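Local coordinates for probable leucine/isoleucine/valine-binding protein (Rhodopirellula baltica, PDB 4KV7) that probably binds leucine, isoleucine, valine or similar small ligands between its two lobes, as a periplasmic binding protein of the leucine-binding family, at residues N36-H39 with G40-A44; H78-T81 with D82-V86; F162-N165 with D166-D170; R284-R287 with D288-D292. The protein carries 1 engineered substitution. All blocks are in the same frame, centred on the assembly; numbering follows the deposited sequence.

Contact 1: residues N36-H39 with G40-A44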
# COMPACT_ATOMS: atom_id res chain seq x y z
N ASN A 36 5.55 9.55 -0.87
CA ASN A 36 5.66 9.16 0.52
C ASN A 36 6.24 7.78 0.75
O ASN A 36 6.95 7.58 1.74
CB ASN A 36 4.35 9.41 1.25
CG ASN A 36 4.12 10.88 1.47
OD1 ASN A 36 4.78 11.50 2.30
ND2 ASN A 36 3.24 11.48 0.68
N MSE A 37 6.01 6.85 -0.17
CA MSE A 37 6.71 5.57 -0.11
C MSE A 37 8.21 5.80 -0.23
O MSE A 37 9.00 5.22 0.53
CB MSE A 37 6.25 4.63 -1.22
CG MSE A 37 5.05 3.76 -0.90
SE MSE A 37 5.32 2.58 0.64
CE MSE A 37 6.48 1.24 -0.12
N ARG A 38 8.61 6.63 -1.18
CA ARG A 38 10.01 6.96 -1.36
C ARG A 38 10.59 7.60 -0.11
O ARG A 38 11.67 7.21 0.33
CB ARG A 38 10.19 7.87 -2.58
CG ARG A 38 11.61 8.39 -2.75
CD ARG A 38 11.76 9.13 -4.07
NE ARG A 38 13.10 9.67 -4.28
CZ ARG A 38 13.50 10.84 -3.80
NH1 ARG A 38 12.70 11.58 -3.05
NH2 ARG A 38 14.73 11.27 -4.05
N HIS A 39 9.90 8.57 0.48
CA HIS A 39 10.40 9.18 1.70
C HIS A 39 10.59 8.17 2.83
O HIS A 39 11.57 8.25 3.58
CB HIS A 39 9.49 10.31 2.18
CG HIS A 39 9.62 11.57 1.38
ND1 HIS A 39 10.84 12.08 0.98
CD2 HIS A 39 8.68 12.45 0.95
CE1 HIS A 39 10.64 13.20 0.31
NE2 HIS A 39 9.35 13.45 0.29
N GLY A 40 9.65 7.24 2.99
CA GLY A 40 9.77 6.24 4.04
C GLY A 40 10.99 5.36 3.86
O GLY A 40 11.73 5.10 4.82
N ILE A 41 11.21 4.90 2.64
CA ILE A 41 12.40 4.11 2.32
C ILE A 41 13.67 4.93 2.59
O ILE A 41 14.62 4.44 3.20
CB ILE A 41 12.36 3.63 0.86
CG1 ILE A 41 11.27 2.57 0.67
CG2 ILE A 41 13.73 3.10 0.42
CD1 ILE A 41 11.69 1.20 1.12
N LEU A 42 13.68 6.17 2.12
CA LEU A 42 14.87 6.99 2.31
C LEU A 42 15.13 7.32 3.77
O LEU A 42 16.28 7.41 4.19
CB LEU A 42 14.78 8.26 1.47
CG LEU A 42 14.88 8.05 -0.05
CD1 LEU A 42 14.67 9.37 -0.78
CD2 LEU A 42 16.22 7.44 -0.43
N ALA A 43 14.08 7.47 4.56
CA ALA A 43 14.26 7.70 5.99
C ALA A 43 14.89 6.47 6.65
O ALA A 43 15.77 6.58 7.51
CB ALA A 43 12.95 8.06 6.66
N ALA A 44 14.44 5.28 6.23
CA ALA A 44 15.04 4.04 6.71
C ALA A 44 16.51 3.95 6.30
O ALA A 44 17.37 3.55 7.09
CB ALA A 44 14.27 2.83 6.21
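R38 and L42, one turn apart on helix 31-50, bring their side chains together within the beta-alpha-beta unit that links strand 16-24 to strand 57-65. The backbone supplies the ordinary i to i+4 bonds of an alpha-helix. G40 N donates to N36 O at 3.0 Å and I41 N to M37 O at 3.1 Å, the latter nearly straight at 170°; L42 N and A43 N likewise reach R38 O and H39 O.

Polar side chains find partners beyond this turn. N36 ND2 bonds back to E32 O, and H39 ND1 meets Y293 OH, so the imidazole ties this helix to helix 281-293. Apolar residues cover the buried sides: selenomethionine M37 and branched I41 pack on V302 and V309 of helix 301-319, while the single methyl of A43 suits the close passage of Y293.

On the face toward strand 57-65, R38 and L42 both touch L61. The long arginine side chain also touches A63 of that strand and carries its guanidinium out beside L42: CG lies anti to the backbone N (chi1 173°) and the chain stays extended to NE. An apolar methyl fits the flat face of the guanidinium, whose N-H groups point within its plane. L42 CD1 stands 3.5 Å above that plane, over its centre, with R38 CZ its nearest atom at 3.6 Å.

Contact 2: residues H78-T81 with D82-V86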
# COMPACT_ATOMS: atom_id res chain seq x y z
N HIS A 78 12.94 -1.76 -17.26
CA HIS A 78 14.04 -2.20 -18.10
C HIS A 78 15.32 -1.45 -17.74
O HIS A 78 16.38 -2.05 -17.63
CB HIS A 78 13.70 -2.05 -19.59
CG HIS A 78 12.75 -3.10 -20.09
ND1 HIS A 78 13.06 -4.44 -20.08
CD2 HIS A 78 11.51 -3.00 -20.60
CE1 HIS A 78 12.04 -5.13 -20.57
NE2 HIS A 78 11.09 -4.27 -20.90
N ARG A 79 15.21 -0.14 -17.52
CA ARG A 79 16.39 0.64 -17.16
C ARG A 79 16.94 0.24 -15.79
O ARG A 79 18.15 0.11 -15.62
CB ARG A 79 16.09 2.15 -17.21
CG ARG A 79 15.82 2.68 -18.62
CD ARG A 79 16.30 4.12 -18.82
NE ARG A 79 15.73 5.04 -17.84
CZ ARG A 79 14.54 5.63 -17.96
NH1 ARG A 79 13.78 5.39 -19.02
NH2 ARG A 79 14.11 6.46 -17.02
N LEU A 80 16.05 0.03 -14.82
CA LEU A 80 16.48 -0.34 -13.47
C LEU A 80 17.19 -1.69 -13.45
O LEU A 80 18.21 -1.85 -12.78
CB LEU A 80 15.28 -0.36 -12.51
CG LEU A 80 14.67 1.01 -12.21
CD1 LEU A 80 13.35 0.82 -11.48
CD2 LEU A 80 15.63 1.84 -11.39
N THR A 81 16.65 -2.66 -14.19
CA THR A 81 17.20 -4.01 -14.15
C THR A 81 18.39 -4.20 -15.10
O THR A 81 19.29 -5.00 -14.83
CB THR A 81 16.14 -5.08 -14.46
OG1 THR A 81 15.55 -4.82 -15.74
CG2 THR A 81 15.05 -5.08 -13.39
N ASP A 82 18.40 -3.46 -16.20
CA ASP A 82 19.50 -3.55 -17.15
C ASP A 82 20.60 -2.56 -16.76
O ASP A 82 21.54 -2.93 -16.05
CB ASP A 82 19.01 -3.26 -18.57
CG ASP A 82 20.07 -3.51 -19.64
OD1 ASP A 82 21.27 -3.59 -19.30
OD2 ASP A 82 19.70 -3.62 -20.82
N GLU A 83 20.48 -1.32 -17.21
CA GLU A 83 21.60 -0.40 -17.09
C GLU A 83 21.97 -0.03 -15.64
O GLU A 83 23.15 0.12 -15.34
CB GLU A 83 21.42 0.85 -17.96
CG GLU A 83 20.53 1.93 -17.37
CD GLU A 83 20.22 3.02 -18.39
OE1 GLU A 83 20.64 4.17 -18.18
OE2 GLU A 83 19.55 2.70 -19.40
N HIS A 84 20.99 0.08 -14.75
CA HIS A 84 21.30 0.43 -13.37
C HIS A 84 21.73 -0.78 -12.54
O HIS A 84 22.31 -0.62 -11.46
CB HIS A 84 20.12 1.13 -12.71
CG HIS A 84 19.81 2.47 -13.30
ND1 HIS A 84 20.71 3.51 -13.30
CD2 HIS A 84 18.69 2.94 -13.90
CE1 HIS A 84 20.17 4.56 -13.88
NE2 HIS A 84 18.94 4.24 -14.26
N GLU A 85 21.43 -1.97 -13.04
CA GLU A 85 21.82 -3.22 -12.37
C GLU A 85 21.38 -3.27 -10.91
O GLU A 85 22.14 -3.71 -10.05
CB GLU A 85 23.34 -3.41 -12.45
CG GLU A 85 23.88 -3.46 -13.87
CD GLU A 85 25.37 -3.75 -13.92
OE1 GLU A 85 26.13 -3.09 -13.18
OE2 GLU A 85 25.76 -4.64 -14.70
N VAL A 86 20.17 -2.81 -10.62
CA VAL A 86 19.76 -2.73 -9.23
C VAL A 86 19.65 -4.11 -8.58
O VAL A 86 19.39 -5.11 -9.26
CB VAL A 86 18.43 -1.95 -9.04
CG1 VAL A 86 18.56 -0.54 -9.59
CG2 VAL A 86 17.25 -2.69 -9.67
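H84 folds back against R79 and L80 where the chain leaves helix 70-81, D82 being the first residue to depart from helical backbone angles. Its CB rests 3.5 Å from L80 O. With CG on the side of its own backbone N (chi1 -66°), the ring turns back toward the last turn of the helix. CG then lies near R79 O, and CD2 comes closer still, 3.4 Å from R79 O. CD2 also approaches L80 CD2 at 4.1 Å. L80 CA sits at the ring edge, near its plane, while E83 CG covers one face. The imidazole thus offers carbon to the leucine. At the tip of the ring, H84 NE2 lies 4.9 Å from R79 NE.

L80 suits its buried place, spreading over I62 and L64 of strand 57-65; V86 extends the same apolar patch, its CG2 4.2 Å from L80 CB. R79 and E83 run side by side, pointing the same way. Here it is the methylenes that meet the acid, R79 CD lying 3.6 Å from E83 OE2, whereas R79 NE stays 4.7 Å from that oxygen.

The backbone closes the turn with widening steps: D82 N bonds to H78 O, H84 N to R79 O, and V86 N to L80 O at an almost straight 177°. T81 O and V86 O accept from R326 and H84 O from K19, so cationic side chains gather at the carboxyl end of the helix, where they would be expected to offset the negative end of its dipole.

Contact 3: residues F162-N165 with D166-D170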
# COMPACT_ATOMS: atom_id res chain seq x y z
N PHE A 162 -17.11 1.26 -5.04
CA PHE A 162 -16.69 2.32 -5.96
C PHE A 162 -15.24 2.04 -6.27
O PHE A 162 -14.40 2.13 -5.37
CB PHE A 162 -16.83 3.69 -5.31
CG PHE A 162 -16.34 4.81 -6.17
CD1 PHE A 162 -17.06 5.22 -7.28
CD2 PHE A 162 -15.13 5.44 -5.89
CE1 PHE A 162 -16.58 6.25 -8.09
CE2 PHE A 162 -14.65 6.46 -6.68
CZ PHE A 162 -15.38 6.87 -7.78
N THR A 163 -14.94 1.64 -7.50
CA THR A 163 -13.60 1.13 -7.78
C THR A 163 -13.01 1.65 -9.08
O THR A 163 -13.72 1.98 -10.03
CB THR A 163 -13.54 -0.43 -7.82
OG1 THR A 163 -13.99 -0.92 -9.08
CG2 THR A 163 -14.34 -1.06 -6.69
N GLN A 164 -11.69 1.65 -9.12
CA GLN A 164 -10.96 2.04 -10.31
C GLN A 164 -11.18 0.99 -11.39
O GLN A 164 -11.17 -0.21 -11.10
CB GLN A 164 -9.49 2.15 -9.96
CG GLN A 164 -8.63 2.87 -10.96
CD GLN A 164 -7.32 3.23 -10.32
OE1 GLN A 164 -7.26 4.15 -9.50
NE2 GLN A 164 -6.27 2.48 -10.64
N ASN A 165 -11.40 1.42 -12.62
CA ASN A 165 -11.80 0.52 -13.69
C ASN A 165 -10.61 -0.14 -14.35
O ASN A 165 -10.31 0.10 -15.52
CB ASN A 165 -12.66 1.26 -14.70
CG ASN A 165 -13.64 0.36 -15.41
OD1 ASN A 165 -13.75 -0.83 -15.09
ND2 ASN A 165 -14.36 0.91 -16.38
N ASP A 166 -9.91 -0.98 -13.58
CA ASP A 166 -8.70 -1.66 -14.03
C ASP A 166 -8.41 -2.80 -13.07
O ASP A 166 -9.27 -3.17 -12.25
CB ASP A 166 -7.50 -0.69 -14.15
CG ASP A 166 -7.08 -0.08 -12.82
OD1 ASP A 166 -7.56 -0.52 -11.75
OD2 ASP A 166 -6.24 0.86 -12.85
N SER A 167 -7.21 -3.36 -13.16
CA SER A 167 -6.87 -4.52 -12.34
C SER A 167 -6.85 -4.23 -10.84
O SER A 167 -7.03 -5.15 -10.03
CB SER A 167 -5.54 -5.10 -12.78
OG SER A 167 -4.53 -4.11 -12.77
N TYR A 168 -6.62 -2.98 -10.44
CA TYR A 168 -6.68 -2.62 -9.02
C TYR A 168 -8.11 -2.71 -8.52
O TYR A 168 -8.40 -3.42 -7.54
CB TYR A 168 -6.12 -1.20 -8.83
CG TYR A 168 -6.44 -0.53 -7.51
CD1 TYR A 168 -6.44 -1.24 -6.31
CD2 TYR A 168 -6.69 0.84 -7.47
CE1 TYR A 168 -6.68 -0.60 -5.12
CE2 TYR A 168 -6.95 1.49 -6.28
CZ TYR A 168 -6.96 0.76 -5.10
OH TYR A 168 -7.23 1.38 -3.90
N GLY A 169 -9.01 -1.99 -9.18
CA GLY A 169 -10.39 -2.00 -8.76
C GLY A 169 -10.99 -3.39 -8.85
O GLY A 169 -11.75 -3.80 -7.96
N ASP A 170 -10.67 -4.11 -9.92
CA ASP A 170 -11.12 -5.50 -10.06
C ASP A 170 -10.72 -6.32 -8.83
O ASP A 170 -11.53 -7.08 -8.30
CB ASP A 170 -10.49 -6.17 -11.29
CG ASP A 170 -11.05 -5.67 -12.61
OD1 ASP A 170 -12.01 -4.87 -12.65
OD2 ASP A 170 -10.49 -6.11 -13.64
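An aspartate N-cap opens helix 167-183 just after strand 159-164, and Q164 at the strand end holds the capping residue D166. N165 lies between them at the centre of an inverse gamma turn, closed by a weak bond from D166 N to Q164 O. Q164 NE2 donates to D166 OD2 at 2.7 Å, keeping that oxygen near the amide plane and meeting it on the syn side, although amide and carboxylate planes stand 72° apart. D166 CG lies between its backbone N and carbonyl carbon (chi1 63°), which swings OD1 round to accept weak bonds from Y168 N at 2.9 Å and G169 N at 3.3 Å. Aspartate suits the post because one oxygen serves the helix while the other takes Q164 and a salt bridge from R198.

Q164 also crosses Y168 at about a right angle: its CD lies at the ring edge, and NE2 is 3.6 Å from Y168 CD2. Glycine suits position 169, because G169 CA comes within 3.0 Å of Q164 O in a CA-H...O contact, and a CB there would run into that oxygen. Q164 NE2 also bonds to Y68 OH. With an alanine replacing Q164, D166 OD2 would probably lose its amide donor and Y68 OH its partner, the cap carboxylate being less firmly held.

A bound formate, probably from the crystallisation liquor, lies beside Y168. Strand 159-164 runs between the parallel strands 193-196 and 219-223, while S167 rests against helix 95-107 of the other lobe.

Contact 4: residues R284-R287 with D288-D292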
# COMPACT_ATOMS: atom_id res chain seq x y z
N ARG A 284 7.79 4.34 16.96
CA ARG A 284 8.61 5.38 17.58
C ARG A 284 9.90 5.58 16.79
O ARG A 284 10.37 6.70 16.58
CB ARG A 284 8.92 5.05 19.04
CG ARG A 284 7.68 4.85 19.88
CD ARG A 284 8.01 4.76 21.35
NE ARG A 284 8.95 3.68 21.66
CZ ARG A 284 9.00 3.03 22.83
NH1 ARG A 284 8.17 3.34 23.81
NH2 ARG A 284 9.90 2.08 23.03
N GLU A 285 10.47 4.47 16.31
CA GLU A 285 11.68 4.51 15.49
C GLU A 285 11.43 5.18 14.14
O GLU A 285 12.25 5.94 13.64
CB GLU A 285 12.25 3.09 15.33
CG GLU A 285 12.92 2.57 16.61
CD GLU A 285 13.03 1.05 16.70
OE1 GLU A 285 12.53 0.34 15.81
OE2 GLU A 285 13.63 0.57 17.68
N TYR A 286 10.28 4.90 13.54
CA TYR A 286 9.84 5.60 12.34
C TYR A 286 9.79 7.10 12.58
O TYR A 286 10.31 7.87 11.78
CB TYR A 286 8.46 5.08 11.93
CG TYR A 286 7.68 6.01 11.02
CD1 TYR A 286 8.02 6.17 9.68
CD2 TYR A 286 6.58 6.71 11.50
CE1 TYR A 286 7.29 7.02 8.85
CE2 TYR A 286 5.85 7.55 10.69
CZ TYR A 286 6.20 7.70 9.37
OH TYR A 286 5.45 8.55 8.59
N ARG A 287 9.19 7.53 13.68
CA ARG A 287 9.06 8.96 13.93
C ARG A 287 10.42 9.61 14.12
O ARG A 287 10.65 10.71 13.62
CB ARG A 287 8.14 9.26 15.12
CG ARG A 287 6.69 8.89 14.87
CD ARG A 287 5.74 9.66 15.80
NE ARG A 287 5.95 9.30 17.20
CZ ARG A 287 5.35 8.29 17.82
NH1 ARG A 287 4.48 7.54 17.17
NH2 ARG A 287 5.63 8.03 19.09
N ASP A 288 11.34 8.94 14.82
CA ASP A 288 12.68 9.47 15.00
C ASP A 288 13.40 9.58 13.66
O ASP A 288 14.07 10.58 13.39
CB ASP A 288 13.52 8.58 15.93
CG ASP A 288 13.08 8.64 17.38
OD1 ASP A 288 12.41 9.61 17.79
OD2 ASP A 288 13.44 7.71 18.14
N ALA A 289 13.27 8.54 12.83
CA ALA A 289 13.94 8.52 11.53
C ALA A 289 13.40 9.63 10.64
O ALA A 289 14.18 10.32 9.97
CB ALA A 289 13.79 7.17 10.86
N MSE A 290 12.09 9.81 10.63
CA MSE A 290 11.48 10.89 9.85
C MSE A 290 11.91 12.26 10.33
O MSE A 290 12.20 13.15 9.51
CB MSE A 290 9.95 10.79 9.90
CG MSE A 290 9.39 9.61 9.13
SE MSE A 290 9.47 9.83 7.19
CE MSE A 290 8.03 11.12 7.02
N ARG A 291 11.96 12.44 11.64
CA ARG A 291 12.33 13.73 12.21
C ARG A 291 13.76 14.11 11.79
O ARG A 291 14.02 15.26 11.45
CB ARG A 291 12.21 13.70 13.73
CG ARG A 291 12.35 15.07 14.38
CD ARG A 291 12.17 15.00 15.90
NE ARG A 291 13.19 14.17 16.53
CZ ARG A 291 12.96 12.95 17.01
NH1 ARG A 291 11.75 12.41 16.96
NH2 ARG A 291 13.95 12.25 17.55
N ASP A 292 14.67 13.14 11.82
CA ASP A 292 16.06 13.38 11.45
C ASP A 292 16.23 13.52 9.94
O ASP A 292 17.08 14.27 9.48
CB ASP A 292 16.97 12.27 11.97
CG ASP A 292 17.23 12.37 13.47
OD1 ASP A 292 16.81 13.37 14.10
OD2 ASP A 292 17.88 11.45 14.01
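Selenomethionine M290 lies against Y286 one turn earlier on helix 281-293, and this is the tightly packed side of the contact. M290 CG sits over one face of the ring, 3.3 Å from Y286 CE1. The selenium follows obliquely, 4.9 Å from the ring centroid, in a Met-aromatic contact. A flexible chain suits this place: bent at its second and third torsions (-73° and -74°), M290 follows the ring until its CE nears Y286 OH. That hydroxyl is anchored by S303 and S300, fixing the ring's far end, and L304 of helix 301-319 touches the same tyrosine.

Across the helix the surface is looser and charged. R291 grips D288 end-on, NH1 at 3.0 Å and NH2 at 3.1 Å, both from a single oxygen, OD1. OD1 receives NH1 on its anti lone pair, whereas NH2 comes from above the carboxylate plane. An asparagine in place of D288 would probably cost the bridge its negative charge and leave the guanidinium of R291 freer to turn.

Helix 281-293 is therefore amphipathic here: inward, a methylene covers the tyrosine face with selenium oblique to it, while on the exposed flank the salt bridge probably offsets some positive charge.

In the fold
Contacts 1 to 4 follow one another along the chain without interleaving. Contacts 1 and 2 belong to the N-terminal lobe, with helices 31-50 and 70-81 both packing on strand 57-65; their centres are 21 Å apart. Contact 4 comes late in sequence yet returns to contact 1: their centres are 11 Å apart, and A43 CB lies 3.9 Å from M290 SE, so helix 281-293 is joined to the first lobe. Contact 3 stands alone in the second lobe, on the seven-stranded sheet, its centre 26 Å from that of contact 1 and 34 Å from that of contact 4. This division matches the two-lobed build of periplasmic binding proteins, in which ligands typically bind between the lobes.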